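Local coordinates for protein Bd3459 (Bdellovibrio bacteriovorus, PDB 5CEC) that is a predatory endopeptidase, bound here by its ankyrin-repeat immunity protein, and belongs to a family generally assigned serine-type D-Ala-D-Ala carboxypeptidase activity, at residues L94-T99 and Y104-E109; A274-A279 and L314-K319. The protein carries 1 engineered substitution. All blocks are in the same frame, centred on the assembly; numbering follows the deposited sequence.

Interaction 1: L94-T99 and Y104-E109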
loop_
_atom_site.group_PDB
_atom_site.type_symbol
_atom_site.label_atom_id
_atom_site.label_comp_id
_atom_site.label_asym_id
_atom_site.label_seq_id
_atom_site.Cartn_x
_atom_site.Cartn_y
_atom_site.Cartn_z
ATOM N N LEU A 94 3.309 -27.491 14.399
ATOM C CA LEU A 94 2.180 -28.011 15.144
ATOM C C LEU A 94 2.629 -29.357 15.704
ATOM O O LEU A 94 3.025 -30.256 14.965
ATOM C CB LEU A 94 0.988 -28.189 14.228
ATOM C CG LEU A 94 0.059 -26.980 14.068
ATOM C CD1 LEU A 94 0.745 -25.862 13.345
ATOM C CD2 LEU A 94 -1.193 -27.435 13.339
ATOM N N HIS A 95 2.505 -29.506 16.999
ATOM C CA HIS A 95 2.818 -30.745 17.691
ATOM C C HIS A 95 1.503 -31.447 17.952
ATOM O O HIS A 95 0.703 -30.942 18.720
ATOM C CB HIS A 95 3.563 -30.419 18.977
ATOM C CG HIS A 95 4.850 -29.703 18.740
ATOM N ND1 HIS A 95 6.034 -30.385 18.588
ATOM C CD2 HIS A 95 5.149 -28.388 18.583
ATOM C CE1 HIS A 95 7.015 -29.525 18.392
ATOM N NE2 HIS A 95 6.508 -28.305 18.379
ATOM N N VAL A 96 1.271 -32.551 17.243
ATOM C CA VAL A 96 -0.052 -33.176 17.140
ATOM C C VAL A 96 -0.056 -34.515 17.846
ATOM O O VAL A 96 0.743 -35.398 17.477
ATOM C CB VAL A 96 -0.464 -33.372 15.664
ATOM C CG1 VAL A 96 -1.857 -33.966 15.571
ATOM C CG2 VAL A 96 -0.379 -32.044 14.904
ATOM N N THR A 97 -0.967 -34.701 18.799
ATOM C CA THR A 97 -1.059 -35.961 19.546
ATOM C C THR A 97 -2.493 -36.495 19.516
ATOM O O THR A 97 -3.421 -35.748 19.861
ATOM C CB THR A 97 -0.682 -35.737 21.030
ATOM O OG1 THR A 97 0.592 -35.084 21.109
ATOM C CG2 THR A 97 -0.604 -37.077 21.771
ATOM N N PRO A 98 -2.684 -37.767 19.117
ATOM C CA PRO A 98 -4.054 -38.312 19.154
ATOM C C PRO A 98 -4.560 -38.481 20.589
ATOM O O PRO A 98 -3.761 -38.714 21.490
ATOM C CB PRO A 98 -3.937 -39.655 18.438
ATOM C CG PRO A 98 -2.501 -39.970 18.396
ATOM C CD PRO A 98 -1.688 -38.754 18.658
ATOM N N THR A 99 -5.861 -38.299 20.806
ATOM C CA THR A 99 -6.459 -38.521 22.126
ATOM C C THR A 99 -7.425 -39.677 22.044
ATOM O O THR A 99 -7.892 -40.038 20.959
ATOM C CB THR A 99 -7.246 -37.317 22.661
ATOM O OG1 THR A 99 -8.437 -37.147 21.883
ATOM C CG2 THR A 99 -6.412 -36.069 22.633
ATOM N N TYR A 104 -7.641 -34.763 18.637
ATOM C CA TYR A 104 -6.211 -34.498 18.729
ATOM C C TYR A 104 -5.965 -33.353 19.670
ATOM O O TYR A 104 -6.795 -32.443 19.776
ATOM C CB TYR A 104 -5.642 -34.139 17.373
ATOM C CG TYR A 104 -5.700 -35.275 16.400
ATOM C CD1 TYR A 104 -6.836 -35.506 15.624
ATOM C CD2 TYR A 104 -4.621 -36.142 16.252
ATOM C CE1 TYR A 104 -6.894 -36.559 14.727
ATOM C CE2 TYR A 104 -4.687 -37.196 15.361
ATOM C CZ TYR A 104 -5.822 -37.399 14.605
ATOM O OH TYR A 104 -5.876 -38.455 13.717
ATOM N N ASP A 105 -4.835 -33.417 20.366
ATOM C CA ASP A 105 -4.265 -32.252 21.039
ATOM C C ASP A 105 -3.233 -31.640 20.123
ATOM O O ASP A 105 -2.453 -32.368 19.483
ATOM C CB ASP A 105 -3.589 -32.627 22.362
ATOM C CG ASP A 105 -4.575 -32.996 23.453
ATOM O OD1 ASP A 105 -5.770 -32.615 23.389
ATOM O OD2 ASP A 105 -4.122 -33.678 24.400
ATOM N N ILE A 106 -3.210 -30.308 20.054
ATOM C CA ILE A 106 -2.276 -29.616 19.183
ATOM C C ILE A 106 -1.636 -28.474 19.926
ATOM O O ILE A 106 -2.331 -27.623 20.467
ATOM C CB ILE A 106 -2.919 -29.094 17.903
ATOM C CG1 ILE A 106 -3.508 -30.266 17.107
ATOM C CG2 ILE A 106 -1.892 -28.341 17.052
ATOM C CD1 ILE A 106 -4.135 -29.873 15.791
ATOM N N HIS A 107 -0.308 -28.435 19.922
ATOM C CA HIS A 107 0.429 -27.282 20.423
ATOM C C HIS A 107 1.072 -26.553 19.255
ATOM O O HIS A 107 1.801 -27.170 18.484
ATOM C CB HIS A 107 1.526 -27.663 21.415
ATOM C CG HIS A 107 2.390 -26.509 21.838
ATOM N ND1 HIS A 107 1.957 -25.534 22.712
ATOM C CD2 HIS A 107 3.655 -26.169 21.495
ATOM C CE1 HIS A 107 2.938 -24.674 22.920
ATOM N NE2 HIS A 107 3.965 -25.020 22.177
ATOM N N ILE A 108 0.799 -25.257 19.110
ATOM C CA ILE A 108 1.434 -24.425 18.084
ATOM C C ILE A 108 2.721 -23.775 18.615
ATOM O O ILE A 108 2.692 -22.965 19.545
ATOM C CB ILE A 108 0.493 -23.341 17.551
ATOM C CG1 ILE A 108 -0.790 -23.961 16.957
ATOM C CG2 ILE A 108 1.207 -22.512 16.501
ATOM C CD1 ILE A 108 -1.850 -22.950 16.583
ATOM N N GLU A 109 3.844 -24.191 18.053
ATOM C CA GLU A 109 5.134 -23.604 18.296
ATOM C C GLU A 109 5.320 -22.553 17.217
ATOM O O GLU A 109 5.557 -22.869 16.043
ATOM C CB GLU A 109 6.218 -24.701 18.258
ATOM C CG GLU A 109 7.641 -24.153 18.327
ATOM C CD GLU A 109 8.713 -25.228 18.208
ATOM O OE1 GLU A 109 8.372 -26.418 18.061
ATOM O OE2 GLU A 109 9.915 -24.878 18.227
#

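Interaction 2: A274-A279 and L314-K319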
loop_
_atom_site.group_PDB
_atom_site.type_symbol
_atom_site.label_atom_id
_atom_site.label_comp_id
_atom_site.label_asym_id
_atom_site.label_seq_id
_atom_site.Cartn_x
_atom_site.Cartn_y
_atom_site.Cartn_z
ATOM N N ALA A 274 24.049 1.110 11.286
ATOM C CA ALA A 274 25.379 1.609 11.549
ATOM C C ALA A 274 26.411 0.699 10.904
ATOM O O ALA A 274 27.360 1.173 10.284
ATOM C CB ALA A 274 25.623 1.729 13.050
ATOM N N GLY A 275 26.250 -0.609 11.079
ATOM C CA GLY A 275 27.135 -1.567 10.438
ATOM C C GLY A 275 26.984 -1.692 8.940
ATOM O O GLY A 275 27.966 -1.934 8.252
ATOM N N LYS A 276 25.766 -1.498 8.425
ATOM C CA LYS A 276 25.506 -1.635 6.989
ATOM C C LYS A 276 25.960 -0.405 6.201
ATOM O O LYS A 276 26.511 -0.518 5.105
ATOM C CB LYS A 276 24.001 -1.864 6.798
ATOM C CG LYS A 276 23.546 -2.113 5.377
ATOM C CD LYS A 276 23.949 -3.464 4.849
ATOM C CE LYS A 276 23.552 -3.597 3.394
ATOM N NZ LYS A 276 23.718 -4.983 2.905
ATOM N N MET A 277 25.702 0.769 6.761
ATOM C CA MET A 277 25.809 2.033 6.041
ATOM C C MET A 277 26.766 3.011 6.672
ATOM O O MET A 277 26.957 4.074 6.123
ATOM C CB MET A 277 24.422 2.699 5.963
ATOM C CG MET A 277 23.335 1.824 5.389
ATOM S SD MET A 277 23.490 1.678 3.605
ATOM C CE MET A 277 21.931 0.971 3.153
ATOM N N GLN A 278 27.316 2.669 7.841
ATOM C CA GLN A 278 28.129 3.607 8.634
ATOM C C GLN A 278 27.271 4.853 8.885
ATOM O O GLN A 278 27.757 5.980 8.868
ATOM C CB GLN A 278 29.476 3.921 7.955
ATOM C CG GLN A 278 30.412 2.721 7.858
ATOM C CD GLN A 278 29.880 1.627 6.943
ATOM O OE1 GLN A 278 29.660 1.861 5.748
ATOM N NE2 GLN A 278 29.643 0.432 7.497
ATOM N N ALA A 279 25.976 4.622 9.118
ATOM C CA ALA A 279 25.015 5.664 9.368
ATOM C C ALA A 279 24.809 5.809 10.862
ATOM O O ALA A 279 25.076 4.889 11.646
ATOM C CB ALA A 279 23.698 5.317 8.692
ATOM N N LEU A 314 18.050 1.619 -1.545
ATOM C CA LEU A 314 17.668 0.997 -2.828
ATOM C C LEU A 314 18.839 0.225 -3.458
ATOM O O LEU A 314 18.672 -0.916 -3.922
ATOM C CB LEU A 314 17.119 2.024 -3.799
ATOM C CG LEU A 314 15.713 2.543 -3.377
ATOM C CD1 LEU A 314 15.446 3.886 -4.042
ATOM C CD2 LEU A 314 14.604 1.536 -3.669
ATOM N N TYR A 315 20.017 0.848 -3.483
ATOM C CA TYR A 315 21.213 0.201 -4.037
ATOM C C TYR A 315 21.495 -1.113 -3.335
ATOM O O TYR A 315 21.717 -2.166 -3.975
ATOM C CB TYR A 315 22.416 1.113 -3.893
ATOM C CG TYR A 315 23.669 0.469 -4.368
ATOM C CD1 TYR A 315 24.422 -0.346 -3.530
ATOM C CD2 TYR A 315 24.088 0.644 -5.673
ATOM C CE1 TYR A 315 25.573 -0.945 -3.976
ATOM C CE2 TYR A 315 25.226 0.035 -6.144
ATOM C CZ TYR A 315 25.992 -0.773 -5.297
ATOM O OH TYR A 315 27.110 -1.389 -5.707
ATOM N N SER A 316 21.454 -1.080 -2.006
ATOM C CA SER A 316 21.743 -2.255 -1.185
ATOM C C SER A 316 20.687 -3.341 -1.304
ATOM O O SER A 316 21.018 -4.531 -1.325
ATOM C CB SER A 316 21.969 -1.853 0.278
ATOM O OG SER A 316 23.123 -1.053 0.419
ATOM N N LEU A 317 19.402 -2.955 -1.359
ATOM C CA LEU A 317 18.338 -3.909 -1.528
ATOM C C LEU A 317 18.458 -4.602 -2.873
ATOM O O LEU A 317 18.301 -5.836 -2.970
ATOM C CB LEU A 317 16.989 -3.194 -1.377
ATOM C CG LEU A 317 15.748 -4.072 -1.579
ATOM C CD1 LEU A 317 15.715 -5.275 -0.639
ATOM C CD2 LEU A 317 14.508 -3.229 -1.368
ATOM N N ASP A 318 18.663 -3.810 -3.924
ATOM C CA ASP A 318 18.838 -4.356 -5.261
ATOM C C ASP A 318 20.008 -5.358 -5.279
ATOM O O ASP A 318 19.901 -6.451 -5.866
ATOM C CB ASP A 318 19.044 -3.231 -6.273
ATOM C CG ASP A 318 18.414 -3.487 -7.629
ATOM O OD1 ASP A 318 17.758 -4.527 -7.850
ATOM O OD2 ASP A 318 18.592 -2.599 -8.495
ATOM N N LYS A 319 21.102 -5.008 -4.617
ATOM C CA LYS A 319 22.303 -5.852 -4.611
ATOM C C LYS A 319 21.994 -7.179 -3.929
ATOM O O LYS A 319 22.310 -8.249 -4.469
ATOM C CB LYS A 319 23.460 -5.170 -3.892
ATOM C CG LYS A 319 24.743 -6.005 -3.899
ATOM C CD LYS A 319 25.843 -5.243 -3.208
ATOM C CE LYS A 319 27.110 -6.060 -3.138
ATOM N NZ LYS A 319 28.190 -5.342 -2.404
HETATM O O HOH W 1 23.448 -5.077 0.093
#

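Interaction 1: L94-T99 and Y104-E109
His-95 NE2 donates to Glu-109 OE1 over 2.7 Å, the shortest polar bond between strands 94-98 and 104-109. The carboxylate oxygen receives it on its anti lone pair and lies almost in the ring plane; ring and carboxylate planes differ by only 13°, so the two groups form one nearly flat unit. Glu-109 reaches the ring with an extended chain, CG anti to the backbone N (chi1 173°) and CD continuing outward, and its CB also meets the ring edge. The bond fixes the rotation of the carboxylate, and the negative charge would probably make the imidazole more basic. A sulfate ion, probably from the crystallisation liquor, lies close to the His-95 side chain. His-107 turns its ring edge to His-95, CD2 to CD2 at 4.0 Å, the planes inclined at 40°.

Beneath these side chains the hairpin is regular antiparallel. His-95 pairs with His-107 and Thr-97 with Asp-105 as hydrogen-bonded pairs, each giving two N-H...O bonds; Thr-97 N reaches Asp-105 O at 2.8 Å. On the other side Leu-94, Val-96, Pro-98, Tyr-104, Ile-106 and Ile-108 make a largely apolar face. Leu-94 CG rests on Ile-106 CG2 at 3.8 Å, while Val-96 CG1 meets Tyr-104 CD2 at 3.6 Å, obliquely to the ring. Near the turn, Thr-99 CG2 lies against the carboxylate of Asp-105, 3.6 Å from OD1, and Thr-99 OG1 bonds to Asn-101.

The hairpin occupies the middle of a mixed sheet: strand 231-236 pairs beside 91-98, and strand 135-141 runs parallel beside 104-109. Phe-224 stacks on His-107, whose ND1 bonds to Thr-140, and helix 118-130 sets Leu-124 and Leu-128 against Leu-94 and Leu-128 also against Ile-106, while the turn end with Pro-98 and Tyr-104 is partly exposed.

Interaction 2: A274-A279 and L314-K319
Lys-276 lays the end of its aliphatic chain over Ser-316, with CE 3.9 Å from the serine CB. Met-277 reaches the same serine by its terminal methyl: CE stands 3.6 Å from Ser-316 OG. Between them, the two neighbouring side chains at the end of helix 265-277 bring a methylene and a methyl to one small residue of helix 307-322. Lys-276 sends CG anti to the backbone N (chi1 -176°), bends once at chi2 and then runs straight, which leaves NZ 5.0 Å from Ser-316 O, a gap one water can span.

There a water bridges the helices, accepting from Lys-276 NZ at 2.8 Å and donating to Ser-316 O at 2.9 Å. The ammonium group also forms a salt bridge with Asp-82 of helix 72-84. Ser-316 OG bonds to Lys-312 O within its own helix, while Met-277 packs further on Met-309, Val-313 and Leu-78.

The direct touch is therefore light and of van der Waals kind, with alkyl carbons against a serine whose hydroxyl is engaged by Lys-312 O; polar linkage between these segments runs through water, and the lysine's charge is answered by a third helix.

The two contacts share no helix or strand and lie far apart, with centres about 42 Å from each other and nearest atoms about 26 Å. Interaction 1 joins sequence neighbours into a hairpin lying well out from the centre of the chain; it buries 600 Å², mixing a backbone ladder, an apolar face and a His-carboxylate bond. Interaction 2 brings together segments of two helices with 34 residues between them, buries only 98 Å² and relies on van der Waals touch and one bridging water. Both are partly buried, but seven of the twelve touching residues are buried in interaction 1, against Met-277 alone in interaction 2.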